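Local coordinates for protein tyrosine recombinase XerH (PDB 5JK0) that catalyses site-specific cutting and rejoining of recombining DNA molecules through a tyrosine-recombinase mechanism, and takes part in chromosome segregation, at residues K27-N33 against L70-Y76; R130-L134 against N155-K159. All blocks are in the same frame, centred on the assembly; numbering follows the deposited sequence.

Interaction 1. Residues K27-N33 against L70-Y76. With nucleotides of chain G.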
loop_
_atom_site.group_PDB
_atom_site.type_symbol
_atom_site.label_atom_id
_atom_site.label_comp_id
_atom_site.label_asym_id
_atom_site.label_seq_id
_atom_site.Cartn_x
_atom_site.Cartn_y
_atom_site.Cartn_z
ATOM N N LYS D 27 11.152 25.054 -17.463
ATOM C CA LYS D 27 11.440 23.630 -17.579
ATOM C C LYS D 27 12.489 23.375 -18.656
ATOM O O LYS D 27 13.318 22.481 -18.518
ATOM C CB LYS D 27 10.164 22.843 -17.885
ATOM C CG LYS D 27 9.072 23.003 -16.839
ATOM C CD LYS D 27 9.564 22.643 -15.447
ATOM C CE LYS D 27 9.878 21.161 -15.329
ATOM N NZ LYS D 27 10.306 20.793 -13.950
ATOM N N CYS D 28 12.457 24.171 -19.719
ATOM C CA CYS D 28 13.424 24.031 -20.803
ATOM C C CYS D 28 14.847 24.318 -20.332
ATOM O O CYS D 28 15.807 23.755 -20.856
ATOM C CB CYS D 28 13.066 24.957 -21.967
ATOM S SG CYS D 28 11.689 24.380 -22.984
ATOM N N THR D 29 14.976 25.191 -19.339
ATOM C CA THR D 29 16.288 25.566 -18.822
ATOM C C THR D 29 16.704 24.700 -17.636
ATOM O O THR D 29 17.892 24.586 -17.330
ATOM C CB THR D 29 16.321 27.048 -18.396
ATOM O OG1 THR D 29 15.374 27.269 -17.343
ATOM C CG2 THR D 29 15.982 27.948 -19.574
ATOM N N SER D 30 15.728 24.086 -16.973
ATOM C CA SER D 30 16.003 23.283 -15.785
ATOM C C SER D 30 16.138 21.795 -16.105
ATOM O O SER D 30 16.943 21.095 -15.492
ATOM C CB SER D 30 14.910 23.493 -14.734
ATOM O OG SER D 30 13.644 23.092 -15.225
ATOM N N LEU D 31 15.348 21.310 -17.058
ATOM C CA LEU D 31 15.435 19.911 -17.467
ATOM C C LEU D 31 16.709 19.672 -18.271
ATOM O O LEU D 31 17.347 20.619 -18.731
ATOM C CB LEU D 31 14.207 19.497 -18.280
ATOM C CG LEU D 31 12.874 19.467 -17.528
ATOM C CD1 LEU D 31 11.730 19.099 -18.465
ATOM C CD2 LEU D 31 12.938 18.504 -16.351
ATOM N N SER D 32 17.069 18.404 -18.439
ATOM C CA SER D 32 18.328 18.033 -19.077
ATOM C C SER D 32 18.412 18.475 -20.537
ATOM O O SER D 32 17.496 18.241 -21.327
ATOM C CB SER D 32 18.537 16.519 -18.988
ATOM O OG SER D 32 19.743 16.132 -19.622
ATOM N N ASN D 33 19.523 19.119 -20.881
ATOM C CA ASN D 33 19.804 19.515 -22.255
ATOM C C ASN D 33 20.950 18.694 -22.833
ATOM O O ASN D 33 21.584 19.094 -23.809
ATOM C CB ASN D 33 20.139 21.007 -22.329
ATOM C CG ASN D 33 18.917 21.892 -22.176
ATOM O OD1 ASN D 33 18.470 22.521 -23.134
ATOM N ND2 ASN D 33 18.369 21.941 -20.967
ATOM N N LEU D 70 15.780 18.310 -26.595
ATOM C CA LEU D 70 15.260 18.564 -25.256
ATOM C C LEU D 70 14.031 17.695 -25.005
ATOM O O LEU D 70 12.897 18.170 -25.061
ATOM C CB LEU D 70 14.922 20.047 -25.081
ATOM C CG LEU D 70 15.322 20.699 -23.754
ATOM C CD1 LEU D 70 15.121 22.205 -23.817
ATOM C CD2 LEU D 70 14.540 20.102 -22.591
ATOM N N LEU D 71 14.273 16.418 -24.719
ATOM C CA LEU D 71 13.216 15.413 -24.648
ATOM C C LEU D 71 12.243 15.612 -23.489
ATOM O O LEU D 71 11.057 15.308 -23.610
ATOM C CB LEU D 71 13.836 14.018 -24.548
ATOM C CG LEU D 71 14.843 13.644 -25.636
ATOM C CD1 LEU D 71 15.420 12.261 -25.376
ATOM C CD2 LEU D 71 14.194 13.710 -27.009
ATOM N N GLY D 72 12.748 16.119 -22.370
ATOM C CA GLY D 72 11.962 16.225 -21.152
ATOM C C GLY D 72 10.728 17.107 -21.230
ATOM O O GLY D 72 9.816 16.977 -20.413
ATOM N N ILE D 73 10.689 17.999 -22.215
ATOM C CA ILE D 73 9.606 18.970 -22.319
ATOM C C ILE D 73 8.277 18.324 -22.728
ATOM O O ILE D 73 7.208 18.879 -22.474
ATOM C CB ILE D 73 9.964 20.095 -23.324
ATOM C CG1 ILE D 73 9.019 21.288 -23.167
ATOM C CG2 ILE D 73 9.956 19.571 -24.752
ATOM C CD1 ILE D 73 9.029 21.898 -21.783
ATOM N N ASN D 74 8.343 17.143 -23.338
ATOM C CA ASN D 74 7.144 16.481 -23.850
ATOM C C ASN D 74 6.180 16.057 -22.745
ATOM O O ASN D 74 4.974 15.943 -22.967
ATOM C CB ASN D 74 7.525 15.262 -24.695
ATOM C CG ASN D 74 7.708 14.005 -23.863
ATOM O OD1 ASN D 74 6.773 13.224 -23.686
ATOM N ND2 ASN D 74 8.918 13.803 -23.350
ATOM N N THR D 75 6.721 15.827 -21.552
ATOM C CA THR D 75 5.926 15.363 -20.422
ATOM C C THR D 75 5.025 16.473 -19.879
ATOM O O THR D 75 3.962 16.204 -19.317
ATOM C CB THR D 75 6.834 14.834 -19.291
ATOM O OG1 THR D 75 7.778 13.902 -19.833
ATOM C CG2 THR D 75 6.013 14.140 -18.211
ATOM N N TYR D 76 5.445 17.719 -20.064
ATOM C CA TYR D 76 4.730 18.857 -19.494
ATOM C C TYR D 76 3.914 19.641 -20.520
ATOM O O TYR D 76 2.876 20.212 -20.185
ATOM C CB TYR D 76 5.716 19.800 -18.802
ATOM C CG TYR D 76 6.363 19.211 -17.569
ATOM C CD1 TYR D 76 5.760 19.329 -16.323
ATOM C CD2 TYR D 76 7.576 18.537 -17.650
ATOM C CE1 TYR D 76 6.345 18.793 -15.192
ATOM C CE2 TYR D 76 8.169 17.998 -16.523
ATOM C CZ TYR D 76 7.549 18.128 -15.297
ATOM O OH TYR D 76 8.134 17.593 -14.172
ATOM P P DT G 20 16.614 15.359 -15.830
ATOM O OP1 DT G 20 18.050 15.508 -15.501
ATOM O OP2 DT G 20 15.888 16.469 -16.485
ATOM O "O5'" DT G 20 16.423 14.050 -16.728
ATOM C "C5'" DT G 20 16.984 12.814 -16.304
ATOM C "C4'" DT G 20 16.482 11.664 -17.161
ATOM O "O4'" DT G 20 15.065 11.480 -16.949
ATOM C "C3'" DT G 20 16.666 11.847 -18.674
ATOM O "O3'" DT G 20 17.558 10.854 -19.177
ATOM C "C2'" DT G 20 15.250 11.693 -19.257
ATOM C "C1'" DT G 20 14.500 10.993 -18.134
ATOM N N1 DT G 20 13.036 11.283 -18.119
ATOM C C2 DT G 20 12.145 10.251 -18.295
ATOM O O2 DT G 20 12.488 9.094 -18.464
ATOM N N3 DT G 20 10.826 10.621 -18.263
ATOM C C4 DT G 20 10.321 11.895 -18.079
ATOM O O4 DT G 20 9.116 12.128 -18.067
ATOM C C5 DT G 20 11.309 12.933 -17.902
ATOM C C7 DT G 20 10.881 14.356 -17.694
ATOM C C6 DT G 20 12.605 12.581 -17.930
ATOM P P DT G 19 11.186 17.632 -12.288
ATOM O OP1 DT G 19 11.462 18.457 -11.093
ATOM O OP2 DT G 19 10.369 18.182 -13.395
ATOM O "O5'" DT G 19 12.572 17.141 -12.919
ATOM C "C5'" DT G 19 13.543 16.509 -12.085
ATOM C "C4'" DT G 19 14.146 15.288 -12.766
ATOM O "O4'" DT G 19 13.200 14.188 -12.727
ATOM C "C3'" DT G 19 14.526 15.477 -14.239
ATOM O "O3'" DT G 19 15.847 15.005 -14.462
ATOM C "C2'" DT G 19 13.494 14.634 -14.989
ATOM C "C1'" DT G 19 13.199 13.542 -13.975
ATOM N N1 DT G 19 11.875 12.886 -14.168
ATOM C C2 DT G 19 11.820 11.525 -14.361
ATOM O O2 DT G 19 12.808 10.812 -14.383
ATOM N N3 DT G 19 10.557 11.021 -14.526
ATOM C C4 DT G 19 9.369 11.727 -14.519
ATOM O O4 DT G 19 8.281 11.183 -14.677
ATOM C C5 DT G 19 9.497 13.151 -14.312
ATOM C C7 DT G 19 8.276 14.021 -14.285
ATOM C C6 DT G 19 10.730 13.655 -14.148
ATOM P P DT G 21 17.923 10.796 -20.742
ATOM O OP1 DT G 21 19.324 10.336 -20.846
ATOM O OP2 DT G 21 17.531 12.077 -21.370
ATOM O "O5'" DT G 21 16.967 9.645 -21.310
ATOM C "C5'" DT G 21 17.046 8.333 -20.763
ATOM C "C4'" DT G 21 15.872 7.479 -21.209
ATOM O "O4'" DT G 21 14.641 8.086 -20.791
ATOM C "C3'" DT G 21 15.725 7.316 -22.716
ATOM O "O3'" DT G 21 16.390 6.133 -23.146
ATOM C "C2'" DT G 21 14.205 7.212 -22.933
ATOM C "C1'" DT G 21 13.607 7.528 -21.558
ATOM N N1 DT G 21 12.469 8.486 -21.616
ATOM C C2 DT G 21 11.186 7.996 -21.651
ATOM O O2 DT G 21 10.925 6.807 -21.625
ATOM N N3 DT G 21 10.209 8.953 -21.713
ATOM C C4 DT G 21 10.383 10.323 -21.746
ATOM O O4 DT G 21 9.438 11.104 -21.801
ATOM C C5 DT G 21 11.756 10.772 -21.711
ATOM C C7 DT G 21 12.071 12.237 -21.743
ATOM C C6 DT G 21 12.722 9.842 -21.651
HETATM O O HOH W 1 15.389 16.303 -21.109
#
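Cys28 and Ile73, Leu31 and Gly72, and Asn33 and Leu70 are the successive CA pairs across this contact, 5.5 to 6.5 Å apart, so the last turn of helix 12-30 and its exit run against the turn that leads into helix 74-93, in antiparallel order. No direct hydrogen bond joins the two segments; a water links them by donating to Ser32 O and accepting from Gly72 N. Leu70 packs where helix 12-30 ends: its CD1 lies 3.4 Å from Cys28 O and as close to Asn33 OD1, while CD2 faces Ser32 O. The Asn33 amide is fixed by a nearly straight bond, ND2 to Cys28 O (3.1 Å, 170°), with the acceptor in the amide plane, which leaves OD1 turned to Leu70. Beside it, Ile73 CD1 packs on Cys28 SG at 3.8 Å, and Leu31 CD1 rests 3.5 Å from Gly72 O, against a residue with no side chain. The site belongs to the all-helical N-terminal, SAM-like domain of a phage-integrase-family recombinase, and here both segments face one DNA strand, chain G. Bends at chi2 (-55°) and chi3 (-67°) carry Lys27 across Tyr76, setting CE over one ring face, 4.0 Å from the centroid in a CH-pi contact, and NZ within 2.7 Å of DT19 OP2 in chain G. The Tyr76 hydroxyl lies at the same phosphate oxygen. Ser32 N bonds DT20 OP2 of chain G. Base atoms are read from the other segment: Thr75 OG1 bonds O4 of DT20, and Asn74 ND2 bonds O4 of DT21, nearly straight, both in chain G. Asn74 ND2 also donates to Leu71 O, in the plane of its own amide, while Asn74 OD1 accepts from an adenine N6.

Interaction 2. Residues R130-L134 against N155-K159; sequences RIALL and NITLK
Leu158 O is gripped by two nitrogens of one guanidinium: Arg130 NE and Arg130 NH2 each donate to it from 3.0 Å. Both bonds are moderately bent, 152° at NE and 144° at NH2, as expected when two nearly parallel N-H groups share one acceptor placed between them. The oxygen lies almost in the guanidinium plane, and the use of NE with one NH makes the grip side-on. Seen from the carbonyl the two donors differ: NE sits in the carbonyl plane, whereas NH2 stands well above it. Arg130 reaches this point with CG anti to the backbone N (chi1 175°) and its chain extended as far as NE, running alongside Leu158 in the opposing direction, with CG 4.0 Å from Leu158 CD1. One turn further along the helix, Leu134 covers one face of the guanidinium, CD1 lying 3.6 Å above the plane over its centre. The other methyl of Leu134 points into the loop: CD2 is 3.9 Å from Leu158 CD1 and 4.0 Å from Ile156 CG2, and also approaches the carbonyl oxygens of Ile156 and Thr157. A water donates to both Leu134 O and Ile156 O, completing a chain of contacts along the loop. Glu107 OE2 accepts from Leu158 N and Thr157 OG1, a second polar tie of the same loop, while Ile156 packs on Leu110 of helix 107-117. Regular strand or helix bonding is absent from 155-159, and a side chain rather than a backbone ladder secures it. The arrangement is a side-on, two-nitrogen arginine grip on one backbone carbonyl, tying the segment that leaves the helical N-terminal half of this tyrosine recombinase, on its way to the catalytic domain, back onto helix 123-143.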
loop_
_atom_site.group_PDB
_atom_site.type_symbol
_atom_site.label_atom_id
_atom_site.label_comp_id
_atom_site.label_asym_id
_atom_site.label_seq_id
_atom_site.Cartn_x
_atom_site.Cartn_y
_atom_site.Cartn_z
ATOM N N ARG D 130 -1.103 14.384 -13.949
ATOM C CA ARG D 130 -1.164 14.856 -12.571
ATOM C C ARG D 130 0.118 15.583 -12.175
ATOM O O ARG D 130 0.071 16.678 -11.616
ATOM C CB ARG D 130 -1.421 13.684 -11.621
ATOM C CG ARG D 130 -1.392 14.055 -10.150
ATOM C CD ARG D 130 -1.627 12.833 -9.275
ATOM N NE ARG D 130 -1.478 13.140 -7.857
ATOM C CZ ARG D 130 -0.321 13.103 -7.204
ATOM N NH1 ARG D 130 0.792 12.772 -7.845
ATOM N NH2 ARG D 130 -0.275 13.398 -5.912
ATOM N N ILE D 131 1.258 14.966 -12.472
ATOM C CA ILE D 131 2.561 15.559 -12.185
ATOM C C ILE D 131 2.732 16.895 -12.910
ATOM O O ILE D 131 3.285 17.849 -12.357
ATOM C CB ILE D 131 3.708 14.604 -12.584
ATOM C CG1 ILE D 131 3.692 13.355 -11.700
ATOM C CG2 ILE D 131 5.059 15.296 -12.482
ATOM C CD1 ILE D 131 4.715 12.316 -12.098
ATOM N N ALA D 132 2.238 16.961 -14.143
ATOM C CA ALA D 132 2.316 18.183 -14.937
ATOM C C ALA D 132 1.504 19.307 -14.302
ATOM O O ALA D 132 1.985 20.434 -14.168
ATOM C CB ALA D 132 1.840 17.922 -16.357
ATOM N N LEU D 133 0.272 18.990 -13.910
ATOM C CA LEU D 133 -0.613 19.964 -13.277
ATOM C C LEU D 133 -0.048 20.455 -11.947
ATOM O O LEU D 133 -0.118 21.644 -11.636
ATOM C CB LEU D 133 -2.006 19.365 -13.062
ATOM C CG LEU D 133 -2.863 19.125 -14.308
ATOM C CD1 LEU D 133 -4.117 18.341 -13.949
ATOM C CD2 LEU D 133 -3.229 20.442 -14.976
ATOM N N LEU D 134 0.505 19.532 -11.167
ATOM C CA LEU D 134 1.097 19.873 -9.878
ATOM C C LEU D 134 2.279 20.819 -10.048
ATOM O O LEU D 134 2.459 21.745 -9.259
ATOM C CB LEU D 134 1.542 18.610 -9.135
ATOM C CG LEU D 134 0.438 17.705 -8.583
ATOM C CD1 LEU D 134 1.037 16.483 -7.906
ATOM C CD2 LEU D 134 -0.456 18.472 -7.620
ATOM N N ASN D 155 -1.911 25.744 -3.526
ATOM C CA ASN D 155 -1.672 24.565 -2.696
ATOM C C ASN D 155 -2.427 23.339 -3.206
ATOM O O ASN D 155 -3.110 22.651 -2.447
ATOM C CB ASN D 155 -2.050 24.851 -1.239
ATOM C CG ASN D 155 -1.517 23.800 -0.281
ATOM O OD1 ASN D 155 -0.595 23.054 -0.608
ATOM N ND2 ASN D 155 -2.102 23.736 0.911
ATOM N N ILE D 156 -2.306 23.080 -4.503
ATOM C CA ILE D 156 -2.911 21.898 -5.102
ATOM C C ILE D 156 -2.102 20.661 -4.732
ATOM O O ILE D 156 -0.885 20.632 -4.913
ATOM C CB ILE D 156 -2.997 22.015 -6.633
ATOM C CG1 ILE D 156 -3.723 23.301 -7.035
ATOM C CG2 ILE D 156 -3.696 20.798 -7.218
ATOM C CD1 ILE D 156 -5.166 23.351 -6.587
ATOM N N THR D 157 -2.778 19.643 -4.212
ATOM C CA THR D 157 -2.096 18.433 -3.769
ATOM C C THR D 157 -2.496 17.216 -4.596
ATOM O O THR D 157 -1.646 16.393 -4.945
ATOM C CB THR D 157 -2.374 18.145 -2.282
ATOM O OG1 THR D 157 -3.786 18.016 -2.073
ATOM C CG2 THR D 157 -1.841 19.275 -1.414
ATOM N N LEU D 158 -3.788 17.112 -4.907
ATOM C CA LEU D 158 -4.333 15.974 -5.644
ATOM C C LEU D 158 -3.927 14.656 -4.990
ATOM O O LEU D 158 -3.265 13.823 -5.611
ATOM C CB LEU D 158 -3.878 16.005 -7.106
ATOM C CG LEU D 158 -4.373 17.184 -7.946
ATOM C CD1 LEU D 158 -3.740 17.164 -9.328
ATOM C CD2 LEU D 158 -5.889 17.160 -8.053
ATOM N N LYS D 159 -4.329 14.483 -3.733
ATOM C CA LYS D 159 -3.939 13.323 -2.933
ATOM C C LYS D 159 -4.314 12.000 -3.596
ATOM O O LYS D 159 -3.658 10.981 -3.373
ATOM C CB LYS D 159 -4.571 13.404 -1.543
HETATM O O HOH W 2 0.968 22.225 -6.799
#

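In the fold
Interaction 1 is buried: seven of its nine touching residues are buried, and several of its polar groups (Lys27, Ser32 N, Asn74, Thr75) bond to the DNA, while no direct protein hydrogen bond crosses it. Interaction 2 lies at the surface, with one of five touching residues buried, and is crossed by two hydrogen bonds from Arg130 to the backbone. Their centres are 19 Å apart and they follow one another along the chain, the first closing before the second opens. The interactions share no helix but meet where the start of helix 74-93 packs on helix 123-143, Tyr76 CD1 lying 3.9 Å from Ala132 CA and Thr75 O 4.0 Å from Ala132 CB.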